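Local coordinates for protein probable starch synthase 4, chloroplastic/amyloplastic (Arabidopsis thaliana, PDB 6GNE) that is a plastid enzyme of the starch synthase family with the two-domain GT-B glycosyltransferase fold, holding ADP and a glycan in its ligand pockets, at residues 314-319 / 325-330; 47-52 / 129-134; 116-121 / 181-186. One frame throughout, in Å; residues are numbered along the deposited sequence.

Contact 1 of 3, residues 314-319 / 325-330. With ADP (adenosine-5'-diphosphate), chain F; AC1 (4,6-dideoxy-4-{[(1S,4R,5S,6S)-4,5,6-trihydroxy-3-(hydroxymethyl)cyclohex-2-en-1-yl]amino}-alpha-D-glucopyranose), chain C.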
loop_
_atom_site.group_PDB
_atom_site.type_symbol
_atom_site.label_atom_id
_atom_site.label_comp_id
_atom_site.label_asym_id
_atom_site.label_seq_id
_atom_site.Cartn_x
_atom_site.Cartn_y
_atom_site.Cartn_z
ATOM N N CYS A 314 15.561 -7.513 -1.171
ATOM C CA CYS A 314 14.598 -6.815 -1.977
ATOM C C CYS A 314 13.314 -7.610 -1.926
ATOM O O CYS A 314 13.302 -8.799 -2.288
ATOM C CB CYS A 314 15.081 -6.703 -3.423
ATOM S SG CYS A 314 13.898 -5.876 -4.514
ATOM N N ILE A 315 12.236 -6.951 -1.477
ATOM C CA ILE A 315 10.875 -7.512 -1.374
ATOM C C ILE A 315 9.944 -6.556 -2.074
ATOM O O ILE A 315 9.760 -5.422 -1.628
ATOM C CB ILE A 315 10.419 -7.641 0.081
ATOM C CG1 ILE A 315 11.297 -8.666 0.816
ATOM C CG2 ILE A 315 8.963 -8.069 0.137
ATOM C CD1 ILE A 315 11.272 -8.519 2.310
ATOM N N THR A 316 9.330 -7.004 -3.155
ATOM C CA THR A 316 8.594 -6.091 -4.017
ATOM C C THR A 316 7.741 -6.847 -5.029
ATOM O O THR A 316 7.957 -8.032 -5.300
ATOM C CB THR A 316 9.581 -5.180 -4.792
ATOM O OG1 THR A 316 8.866 -4.152 -5.476
ATOM C CG2 THR A 316 10.405 -5.982 -5.795
ATOM N N ARG A 317 6.761 -6.145 -5.574
ATOM C CA ARG A 317 6.094 -6.588 -6.775
ATOM C C ARG A 317 7.037 -6.170 -7.892
ATOM O O ARG A 317 7.631 -5.119 -7.827
ATOM C CB ARG A 317 4.702 -5.937 -6.927
ATOM C CG ARG A 317 3.717 -6.358 -5.823
ATOM C CD ARG A 317 2.415 -5.546 -5.746
ATOM N NE ARG A 317 2.656 -4.091 -5.878
ATOM C CZ ARG A 317 2.526 -3.382 -7.004
ATOM N NH1 ARG A 317 2.123 -3.982 -8.117
ATOM N NH2 ARG A 317 2.766 -2.056 -7.017
ATOM N N LEU A 318 7.163 -7.011 -8.904
ATOM C CA LEU A 318 8.062 -6.773 -10.005
ATOM C C LEU A 318 7.289 -6.185 -11.182
ATOM O O LEU A 318 6.854 -6.894 -12.081
ATOM C CB LEU A 318 8.757 -8.069 -10.377
ATOM C CG LEU A 318 9.699 -8.678 -9.326
ATOM C CD1 LEU A 318 10.017 -10.106 -9.726
ATOM C CD2 LEU A 318 10.987 -7.887 -9.197
ATOM N N VAL A 319 7.137 -4.868 -11.141
ATOM C CA VAL A 319 6.433 -4.079 -12.171
ATOM C C VAL A 319 7.284 -2.848 -12.487
ATOM O O VAL A 319 8.079 -2.435 -11.665
ATOM C CB VAL A 319 5.003 -3.669 -11.678
ATOM C CG1 VAL A 319 4.171 -4.915 -11.374
ATOM C CG2 VAL A 319 5.042 -2.784 -10.417
ATOM N N HIS A 325 14.679 -2.955 -13.993
ATOM C CA HIS A 325 15.983 -3.017 -14.656
ATOM C C HIS A 325 17.098 -2.745 -13.639
ATOM O O HIS A 325 18.144 -3.403 -13.706
ATOM C CB HIS A 325 16.077 -2.072 -15.879
ATOM C CG HIS A 325 15.165 -2.461 -17.004
ATOM N ND1 HIS A 325 15.220 -3.699 -17.606
ATOM C CD2 HIS A 325 14.159 -1.783 -17.624
ATOM C CE1 HIS A 325 14.289 -3.772 -18.544
ATOM N NE2 HIS A 325 13.633 -2.621 -18.576
ATOM N N LEU A 326 16.858 -1.794 -12.730
ATOM C CA LEU A 326 17.774 -1.514 -11.627
ATOM C C LEU A 326 17.855 -2.632 -10.600
ATOM O O LEU A 326 18.919 -2.882 -10.062
ATOM C CB LEU A 326 17.427 -0.186 -10.928
ATOM C CG LEU A 326 17.606 1.029 -11.828
ATOM C CD1 LEU A 326 17.088 2.259 -11.112
ATOM C CD2 LEU A 326 19.088 1.176 -12.268
ATOM N N ILE A 327 16.743 -3.307 -10.336
ATOM C CA ILE A 327 16.751 -4.458 -9.456
ATOM C C ILE A 327 17.585 -5.580 -10.082
ATOM O O ILE A 327 18.443 -6.160 -9.417
ATOM C CB ILE A 327 15.342 -4.954 -9.151
ATOM C CG1 ILE A 327 14.619 -3.902 -8.291
ATOM C CG2 ILE A 327 15.378 -6.256 -8.385
ATOM C CD1 ILE A 327 13.125 -4.098 -8.141
ATOM N N ARG A 328 17.328 -5.875 -11.354
ATOM C CA ARG A 328 18.152 -6.805 -12.106
ATOM C C ARG A 328 19.650 -6.467 -11.997
ATOM O O ARG A 328 20.448 -7.349 -11.678
ATOM C CB ARG A 328 17.746 -6.809 -13.555
ATOM C CG ARG A 328 18.486 -7.825 -14.408
ATOM C CD ARG A 328 18.345 -7.566 -15.881
ATOM N NE ARG A 328 18.495 -8.832 -16.604
ATOM C CZ ARG A 328 19.662 -9.401 -16.951
ATOM N NH1 ARG A 328 19.660 -10.559 -17.621
ATOM N NH2 ARG A 328 20.835 -8.839 -16.629
ATOM N N HIS A 329 20.012 -5.209 -12.245
ATOM C CA HIS A 329 21.398 -4.772 -12.169
ATOM C C HIS A 329 21.979 -4.975 -10.792
ATOM O O HIS A 329 23.106 -5.410 -10.643
ATOM C CB HIS A 329 21.557 -3.302 -12.570
ATOM C CG HIS A 329 22.938 -2.764 -12.340
ATOM N ND1 HIS A 329 24.034 -3.234 -13.021
ATOM C CD2 HIS A 329 23.405 -1.817 -11.484
ATOM C CE1 HIS A 329 25.116 -2.587 -12.613
ATOM N NE2 HIS A 329 24.763 -1.717 -11.682
ATOM N N ALA A 330 21.201 -4.649 -9.775
ATOM C CA ALA A 330 21.636 -4.737 -8.381
ATOM C C ALA A 330 22.008 -6.148 -7.963
ATOM O O ALA A 330 22.858 -6.308 -7.102
ATOM C CB ALA A 330 20.548 -4.205 -7.459
HETATM P PB ADP F . 3.155 -1.426 -3.325
HETATM O O1B ADP F . 1.910 -0.917 -2.662
HETATM O O2B ADP F . 3.268 -2.915 -3.488
HETATM O O3B ADP F . 3.403 -0.709 -4.632
HETATM P PA ADP F . 4.321 -0.736 -0.779
HETATM O O1A ADP F . 5.749 -0.586 -0.341
HETATM O O2A ADP F . 3.431 0.437 -0.458
HETATM O O3A ADP F . 4.382 -1.044 -2.358
HETATM O "O5'" ADP F . 3.643 -2.040 -0.131
HETATM C "C5'" ADP F . 4.189 -3.349 -0.305
HETATM C "C4'" ADP F . 3.752 -4.362 0.769
HETATM O "O4'" ADP F . 3.613 -5.664 0.180
HETATM C "C3'" ADP F . 4.780 -4.560 1.863
HETATM O "O3'" ADP F . 4.115 -4.998 3.036
HETATM C "C2'" ADP F . 5.639 -5.685 1.346
HETATM O "O2'" ADP F . 6.311 -6.385 2.377
HETATM C "C1'" ADP F . 4.604 -6.553 0.694
HETATM N N9 ADP F . 5.123 -7.364 -0.429
HETATM C C8 ADP F . 5.383 -6.951 -1.675
HETATM N N7 ADP F . 5.795 -7.987 -2.441
HETATM C C5 ADP F . 5.799 -9.092 -1.679
HETATM C C6 ADP F . 6.138 -10.538 -1.855
HETATM N N6 ADP F . 6.578 -10.996 -3.054
HETATM N N1 ADP F . 5.991 -11.353 -0.772
HETATM C C2 ADP F . 5.570 -10.866 0.424
HETATM N N3 ADP F . 5.261 -9.577 0.638
HETATM C C4 ADP F . 5.356 -8.666 -0.352
HETATM C C1 AC1 C . -3.334 -1.463 -6.110
HETATM O O2 AC1 C . -4.477 0.665 -6.335
HETATM C C2 AC1 C . -3.482 -0.037 -5.570
HETATM C C4A AC1 C . 1.925 3.091 -1.666
HETATM C C3 AC1 C . -2.132 0.698 -5.541
HETATM O O3 AC1 C . -2.367 1.987 -4.967
HETATM C C4 AC1 C . -1.112 -0.118 -4.742
HETATM N N4A AC1 C . 0.204 0.526 -4.578
HETATM C C5 AC1 C . -1.012 -1.473 -5.447
HETATM O O5 AC1 C . -2.282 -2.127 -5.407
HETATM C C6 AC1 C . -0.039 -2.433 -4.783
HETATM C C1B AC1 C . 0.424 1.800 -3.879
HETATM C C2B AC1 C . 1.829 2.414 -4.106
HETATM O O2B AC1 C . 2.581 1.758 -5.145
HETATM C C3B AC1 C . 2.687 2.514 -2.849
HETATM O O3B AC1 C . 3.719 3.454 -3.135
HETATM O O4 AC1 C . 2.766 3.061 -0.511
HETATM C C5B AC1 C . 0.635 2.364 -1.432
HETATM C C7B AC1 C . -0.002 1.734 -2.425
HETATM C C6B AC1 C . 0.001 2.392 -0.061
HETATM O O6B AC1 C . -0.357 3.730 0.305
#

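Contact 2 of 3, residues 47-52 / 129-134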
loop_
_atom_site.group_PDB
_atom_site.type_symbol
_atom_site.label_atom_id
_atom_site.label_comp_id
_atom_site.label_asym_id
_atom_site.label_seq_id
_atom_site.Cartn_x
_atom_site.Cartn_y
_atom_site.Cartn_z
ATOM N N GLU A 47 -14.868 1.088 11.504
ATOM C CA GLU A 47 -15.416 -0.138 10.894
ATOM C C GLU A 47 -14.959 -0.219 9.447
ATOM O O GLU A 47 -14.767 0.809 8.772
ATOM C CB GLU A 47 -16.937 -0.119 10.886
ATOM C CG GLU A 47 -17.624 -0.620 12.142
ATOM C CD GLU A 47 -19.132 -0.430 12.087
ATOM O OE1 GLU A 47 -19.670 -0.197 10.969
ATOM O OE2 GLU A 47 -19.758 -0.611 13.162
ATOM N N ILE A 48 -14.797 -1.436 8.953
ATOM C CA ILE A 48 -14.315 -1.635 7.598
ATOM C C ILE A 48 -15.272 -2.490 6.804
ATOM O O ILE A 48 -15.819 -3.428 7.336
ATOM C CB ILE A 48 -12.904 -2.215 7.630
ATOM C CG1 ILE A 48 -11.978 -1.159 8.252
ATOM C CG2 ILE A 48 -12.428 -2.550 6.219
ATOM C CD1 ILE A 48 -10.744 -1.738 8.862
ATOM N N ILE A 49 -15.484 -2.119 5.547
ATOM C CA ILE A 49 -16.308 -2.883 4.633
ATOM C C ILE A 49 -15.436 -3.356 3.472
ATOM O O ILE A 49 -14.827 -2.534 2.809
ATOM C CB ILE A 49 -17.509 -2.072 4.124
ATOM C CG1 ILE A 49 -18.404 -1.656 5.314
ATOM C CG2 ILE A 49 -18.307 -2.870 3.086
ATOM C CD1 ILE A 49 -19.508 -0.668 4.964
ATOM N N LEU A 50 -15.384 -4.689 3.281
ATOM C CA LEU A 50 -14.617 -5.363 2.228
ATOM C C LEU A 50 -15.493 -6.275 1.413
ATOM O O LEU A 50 -16.574 -6.624 1.853
ATOM C CB LEU A 50 -13.528 -6.263 2.842
ATOM C CG LEU A 50 -12.468 -5.604 3.709
ATOM C CD1 LEU A 50 -11.551 -6.650 4.285
ATOM C CD2 LEU A 50 -11.680 -4.584 2.913
ATOM N N PRO A 51 -15.024 -6.692 0.240
ATOM C CA PRO A 51 -15.648 -7.835 -0.377
ATOM C C PRO A 51 -15.270 -9.119 0.351
ATOM O O PRO A 51 -14.240 -9.184 1.003
ATOM C CB PRO A 51 -15.062 -7.855 -1.794
ATOM C CG PRO A 51 -14.466 -6.502 -2.003
ATOM C CD PRO A 51 -13.994 -6.111 -0.632
ATOM N N LYS A 52 -16.101 -10.137 0.204
ATOM C CA LYS A 52 -15.745 -11.479 0.604
ATOM C C LYS A 52 -15.136 -12.155 -0.616
ATOM O O LYS A 52 -15.840 -12.779 -1.415
ATOM C CB LYS A 52 -16.961 -12.263 1.096
ATOM C CG LYS A 52 -16.642 -13.697 1.504
ATOM C CD LYS A 52 -16.727 -13.947 3.010
ATOM C CE LYS A 52 -16.674 -15.427 3.353
ATOM N NZ LYS A 52 -17.401 -16.319 2.374
ATOM N N LEU A 129 -22.596 0.997 0.312
ATOM C CA LEU A 129 -23.508 2.069 0.749
ATOM C C LEU A 129 -24.897 1.554 1.134
ATOM O O LEU A 129 -25.486 2.018 2.106
ATOM C CB LEU A 129 -23.630 3.147 -0.336
ATOM C CG LEU A 129 -22.354 3.970 -0.476
ATOM C CD1 LEU A 129 -22.444 4.863 -1.700
ATOM C CD2 LEU A 129 -22.070 4.754 0.806
ATOM N N GLU A 130 -25.389 0.591 0.366
ATOM C CA GLU A 130 -26.661 -0.073 0.639
ATOM C C GLU A 130 -26.648 -0.780 1.997
ATOM O O GLU A 130 -27.571 -0.646 2.755
ATOM C CB GLU A 130 -26.962 -1.060 -0.494
ATOM C CG GLU A 130 -28.415 -1.424 -0.674
ATOM C CD GLU A 130 -29.267 -0.232 -0.991
ATOM O OE1 GLU A 130 -30.040 0.180 -0.110
ATOM O OE2 GLU A 130 -29.151 0.305 -2.138
ATOM N N LEU A 131 -25.573 -1.477 2.309
ATOM C CA LEU A 131 -25.429 -2.088 3.627
ATOM C C LEU A 131 -25.524 -1.044 4.727
ATOM O O LEU A 131 -26.187 -1.278 5.730
ATOM C CB LEU A 131 -24.119 -2.891 3.741
ATOM C CG LEU A 131 -23.562 -3.261 5.129
ATOM C CD1 LEU A 131 -24.481 -4.211 5.901
ATOM C CD2 LEU A 131 -22.168 -3.853 4.972
ATOM N N LEU A 132 -24.874 0.101 4.550
ATOM C CA LEU A 132 -24.952 1.189 5.548
ATOM C C LEU A 132 -26.391 1.720 5.765
ATOM O O LEU A 132 -26.876 1.809 6.915
ATOM C CB LEU A 132 -23.996 2.335 5.194
ATOM C CG LEU A 132 -22.508 2.023 5.336
ATOM C CD1 LEU A 132 -21.671 3.204 4.889
ATOM C CD2 LEU A 132 -22.145 1.613 6.759
ATOM N N LEU A 133 -27.047 2.052 4.650
ATOM C CA LEU A 133 -28.419 2.543 4.659
ATOM C C LEU A 133 -29.293 1.539 5.397
ATOM O O LEU A 133 -29.904 1.872 6.403
ATOM C CB LEU A 133 -28.922 2.760 3.224
ATOM C CG LEU A 133 -30.390 3.182 3.019
ATOM C CD1 LEU A 133 -30.680 4.589 3.557
ATOM C CD2 LEU A 133 -30.791 3.079 1.550
ATOM N N GLN A 134 -29.301 0.300 4.922
ATOM C CA GLN A 134 -30.214 -0.731 5.438
ATOM C C GLN A 134 -30.002 -1.152 6.893
ATOM O O GLN A 134 -30.910 -1.712 7.469
ATOM C CB GLN A 134 -30.259 -1.963 4.506
ATOM C CG GLN A 134 -31.078 -1.692 3.241
ATOM C CD GLN A 134 -31.264 -2.899 2.330
ATOM O OE1 GLN A 134 -31.428 -4.047 2.792
ATOM N NE2 GLN A 134 -31.235 -2.642 1.016
#

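Contact 3 of 3, residues 116-121 / 181-186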
loop_
_atom_site.group_PDB
_atom_site.type_symbol
_atom_site.label_atom_id
_atom_site.label_comp_id
_atom_site.label_asym_id
_atom_site.label_seq_id
_atom_site.Cartn_x
_atom_site.Cartn_y
_atom_site.Cartn_z
ATOM N N ASP A 116 -13.608 -7.700 -16.187
ATOM C CA ASP A 116 -14.717 -6.860 -15.738
ATOM C C ASP A 116 -14.477 -6.214 -14.353
ATOM O O ASP A 116 -15.413 -6.055 -13.593
ATOM C CB ASP A 116 -16.026 -7.681 -15.779
ATOM C CG ASP A 116 -16.041 -8.856 -14.789
ATOM O OD1 ASP A 116 -14.959 -9.323 -14.375
ATOM O OD2 ASP A 116 -17.141 -9.313 -14.421
ATOM N N ASP A 117 -13.239 -5.827 -14.033
ATOM C CA ASP A 117 -12.948 -5.177 -12.723
ATOM C C ASP A 117 -13.867 -3.984 -12.440
ATOM O O ASP A 117 -14.316 -3.800 -11.304
ATOM C CB ASP A 117 -11.474 -4.721 -12.598
ATOM C CG ASP A 117 -10.540 -5.813 -12.089
ATOM O OD1 ASP A 117 -10.982 -6.911 -11.699
ATOM O OD2 ASP A 117 -9.335 -5.556 -12.040
ATOM N N PHE A 118 -14.145 -3.191 -13.474
ATOM C CA PHE A 118 -14.975 -2.001 -13.347
ATOM C C PHE A 118 -16.352 -2.360 -12.755
ATOM O O PHE A 118 -16.838 -1.715 -11.803
ATOM C CB PHE A 118 -15.126 -1.312 -14.714
ATOM C CG PHE A 118 -15.708 0.064 -14.618
ATOM C CD1 PHE A 118 -17.074 0.251 -14.477
ATOM C CD2 PHE A 118 -14.874 1.184 -14.639
ATOM C CE1 PHE A 118 -17.601 1.515 -14.355
ATOM C CE2 PHE A 118 -15.395 2.462 -14.509
ATOM C CZ PHE A 118 -16.766 2.622 -14.376
ATOM N N ARG A 119 -16.968 -3.393 -13.334
ATOM C CA ARG A 119 -18.259 -3.855 -12.887
ATOM C C ARG A 119 -18.174 -4.438 -11.468
ATOM O O ARG A 119 -18.999 -4.096 -10.604
ATOM C CB ARG A 119 -18.839 -4.868 -13.873
ATOM C CG ARG A 119 -19.330 -4.230 -15.171
ATOM C CD ARG A 119 -19.615 -5.256 -16.271
ATOM N NE ARG A 119 -20.555 -6.300 -15.864
ATOM C CZ ARG A 119 -21.869 -6.132 -15.685
ATOM N NH1 ARG A 119 -22.608 -7.169 -15.310
ATOM N NH2 ARG A 119 -22.456 -4.944 -15.842
ATOM N N ARG A 120 -17.165 -5.286 -11.246
ATOM C CA ARG A 120 -16.905 -5.915 -9.954
ATOM C C ARG A 120 -16.887 -4.864 -8.847
ATOM O O ARG A 120 -17.649 -4.952 -7.891
ATOM C CB ARG A 120 -15.570 -6.672 -9.964
ATOM C CG ARG A 120 -15.498 -7.916 -10.836
ATOM C CD ARG A 120 -14.097 -8.513 -10.867
ATOM N NE ARG A 120 -13.771 -9.185 -9.592
ATOM C CZ ARG A 120 -12.568 -9.257 -9.011
ATOM N NH1 ARG A 120 -11.480 -8.690 -9.540
ATOM N NH2 ARG A 120 -12.438 -9.913 -7.860
ATOM N N PHE A 121 -16.065 -3.834 -8.985
ATOM C CA PHE A 121 -15.891 -2.891 -7.875
ATOM C C PHE A 121 -16.931 -1.749 -7.803
ATOM O O PHE A 121 -17.224 -1.232 -6.717
ATOM C CB PHE A 121 -14.443 -2.398 -7.829
ATOM C CG PHE A 121 -13.451 -3.493 -7.494
ATOM C CD1 PHE A 121 -13.344 -3.959 -6.192
ATOM C CD2 PHE A 121 -12.647 -4.066 -8.481
ATOM C CE1 PHE A 121 -12.438 -4.955 -5.872
ATOM C CE2 PHE A 121 -11.750 -5.080 -8.172
ATOM C CZ PHE A 121 -11.636 -5.529 -6.869
ATOM N N GLY A 181 -9.063 3.845 -13.194
ATOM C CA GLY A 181 -10.264 3.058 -13.445
ATOM C C GLY A 181 -11.065 3.501 -14.635
ATOM O O GLY A 181 -12.277 3.283 -14.690
ATOM N N THR A 182 -10.406 4.109 -15.604
ATOM C CA THR A 182 -11.124 4.706 -16.718
ATOM C C THR A 182 -11.789 3.617 -17.539
ATOM O O THR A 182 -11.264 2.521 -17.667
ATOM C CB THR A 182 -10.191 5.542 -17.599
ATOM O OG1 THR A 182 -9.055 4.751 -17.944
ATOM C CG2 THR A 182 -9.753 6.790 -16.862
ATOM N N ALA A 183 -12.965 3.930 -18.067
ATOM C CA ALA A 183 -13.709 3.056 -18.973
ATOM C C ALA A 183 -14.653 3.914 -19.856
ATOM O O ALA A 183 -14.738 5.134 -19.661
ATOM C CB ALA A 183 -14.509 2.045 -18.147
ATOM N N SER A 184 -15.359 3.272 -20.797
ATOM C CA SER A 184 -16.469 3.906 -21.524
ATOM C C SER A 184 -17.580 4.329 -20.567
ATOM O O SER A 184 -17.826 3.664 -19.535
ATOM C CB SER A 184 -17.095 2.971 -22.575
ATOM O OG SER A 184 -16.137 2.209 -23.272
ATOM N N ALA A 185 -18.266 5.406 -20.937
ATOM C CA ALA A 185 -19.303 6.007 -20.104
ATOM C C ALA A 185 -20.509 5.092 -19.835
ATOM O O ALA A 185 -21.072 5.134 -18.739
ATOM C CB ALA A 185 -19.764 7.326 -20.710
ATOM N N SER A 186 -20.887 4.278 -20.830
ATOM C CA SER A 186 -21.982 3.290 -20.720
ATOM C C SER A 186 -21.916 2.488 -19.427
ATOM O O SER A 186 -22.935 2.265 -18.775
ATOM C CB SER A 186 -21.941 2.278 -21.877
ATOM O OG SER A 186 -21.329 2.774 -23.058
#

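Contact 1 of 3, residues 314-319 / 325-330
I327 pushes its CD1 methyl at the strand from the helix side, and the compact part of the contact gathers around that one atom. C314 SG lies 4.1 Å from I327 CD1. T316 meets the isoleucine tip to tip, its CG2 also 4.1 Å from I327 CD1. With OG1 swung anti to the backbone N (chi1 -171°), the T316 methyl is left facing the helix, while the hydroxyl turns back to hydrogen-bond R317 O at 2.8 Å. L318 closes the group more loosely, its CD2 4.5 Å from I327 CD1. The far side of the helix is looser, with H325 exposed and R328 partly so, and neither takes a share in the contact.

I315 and R317 point away from the helix and meet the ligands, near the C-terminal end of strand 311-317. I315 CG2 rests 3.7 Å from C4 of the ADP adenine. R317 grips the beta-phosphate with two bonds, both nearly straight. NE reaches ADP O2B at 2.7 Å and NH2 reaches ADP O3B at 2.8 Å, which should fix the rotation of the guanidinium; AC1 C6 lies over one face, toward its rim. K322 NZ adds a further bond to ADP.

The contact joins the first strand and the helix of the beta-alpha-beta unit 311-317, 324-336, 340-346 in the C-terminal Rossmann-like half of the GT-B fold. Strand 311-317 runs between parallel strands 340-346 and 389-392; helix 324-336 lies along the sheet, with A330 touching F341 and F451 of helix 448-464, while I315 leans on helix 377-386.

Contact 2 of 3, residues 47-52 / 129-134
No flat group enters the meeting of I49 with L131 and L132, which is made by aliphatic carbons alone. The two flat groups worth noting, the E130 carboxylate and the Q134 amide, belong to a part of the helix turned from the strand and pair with each other one turn apart. Q134 NE2 reaches E130 OE1 at 3.3 Å; the donor comes from above the carboxylate plane, 41° out of it, whereas the acceptor lies close to the plane of the amide. E130 OE2 is taken by the Y160 hydroxyl.

On the strand side, I49 CD1 does all the touching. It lies 3.9 Å from L132 CD2 and almost as near L132 CG, the two side chains crossing obliquely. L131 CD2 comes to 4.1 Å from the same I49 CD1. Strand 45-51 belongs to the N-terminal Rossmann-like domain of the GT-B fold, between parallel strands 11-15 and 92-100, and helix 117-134 packs on this sheet here through L131 and L132. The neighbouring leucines get there by different torsions: L131 has CG anti to the backbone N (chi1 162°), while L132 has CG anti to the carbonyl carbon (chi1 -69°), and both present CD2 to the same isoleucine methyl.

I49 also rests on F124 and A128 of the same helix and on I97 of the adjoining strand, and L131 also touches H95 of strand 92-100.

Contact 3 of 3, residues 116-121 / 181-186
An aromatic side chain from the first turn of a helix packs here against the backbone and one methyl of a loop with a short strand, at the N-terminal end of helix 117-134 in the N-terminal half of the GT-B fold. F118 supplies the helix side. The G181 carbonyl is directed at the edge of its ring, with G181 O beside the CD2-CE2 bond and near the ring plane, 3.2 Å from F118 CE2. That in-plane placement is consistent with a weakly favourable meeting of the carbonyl oxygen with the slightly positive rim of the phenyl group. A183 adds an apolar touch, its CB 3.6 Å from F118 CD2 and approaching the ring obliquely. The ring reaches the loop because CG stands anti to the backbone N (chi1 -167°), carrying it out from the helix. F151 packs edge-to-face with the same ring.

Behind F118, the helix start is braced by a salt bridge: R120 NH1 meets D117 OD1 at 2.8 Å, on the syn side but tilted out of the carboxylate plane, with the oxygen in the guanidinium plane. F121 CZ lies over one face, toward its rim, 4.0 Å above the guanidinium plane of R120. R120 also donates to the carbonyls of F105 and F111, and D117 OD2 receives G113 N, tying the preceding loop to the helix.

A183 bonds through its backbone to V213, joining strand 183-184 to antiparallel strand 212-213, while D117 and F121 rest on W147 and Q148 of helix 146-150.

How the contacts relate
From the N terminus, strand segment 47-52 opens contact 2 and, before it closes, 116-121 opens contact 3 at the start of helix 117-134. The end of that helix, 129-134, then closes contact 2 over 76 intervening residues, and 181-186 closes contact 3 over 59. The two loops therefore cross and share one helix, which is tied to the sheet of the N-terminal domain near its end and to strand 183-184 at its beginning; the nearest atoms of contacts 2 and 3 are about 5 Å apart. Contact 1 follows in series, a short closure over five residues within the C-terminal domain of the GT-B fold, its centre about 37 Å from that of contact 2.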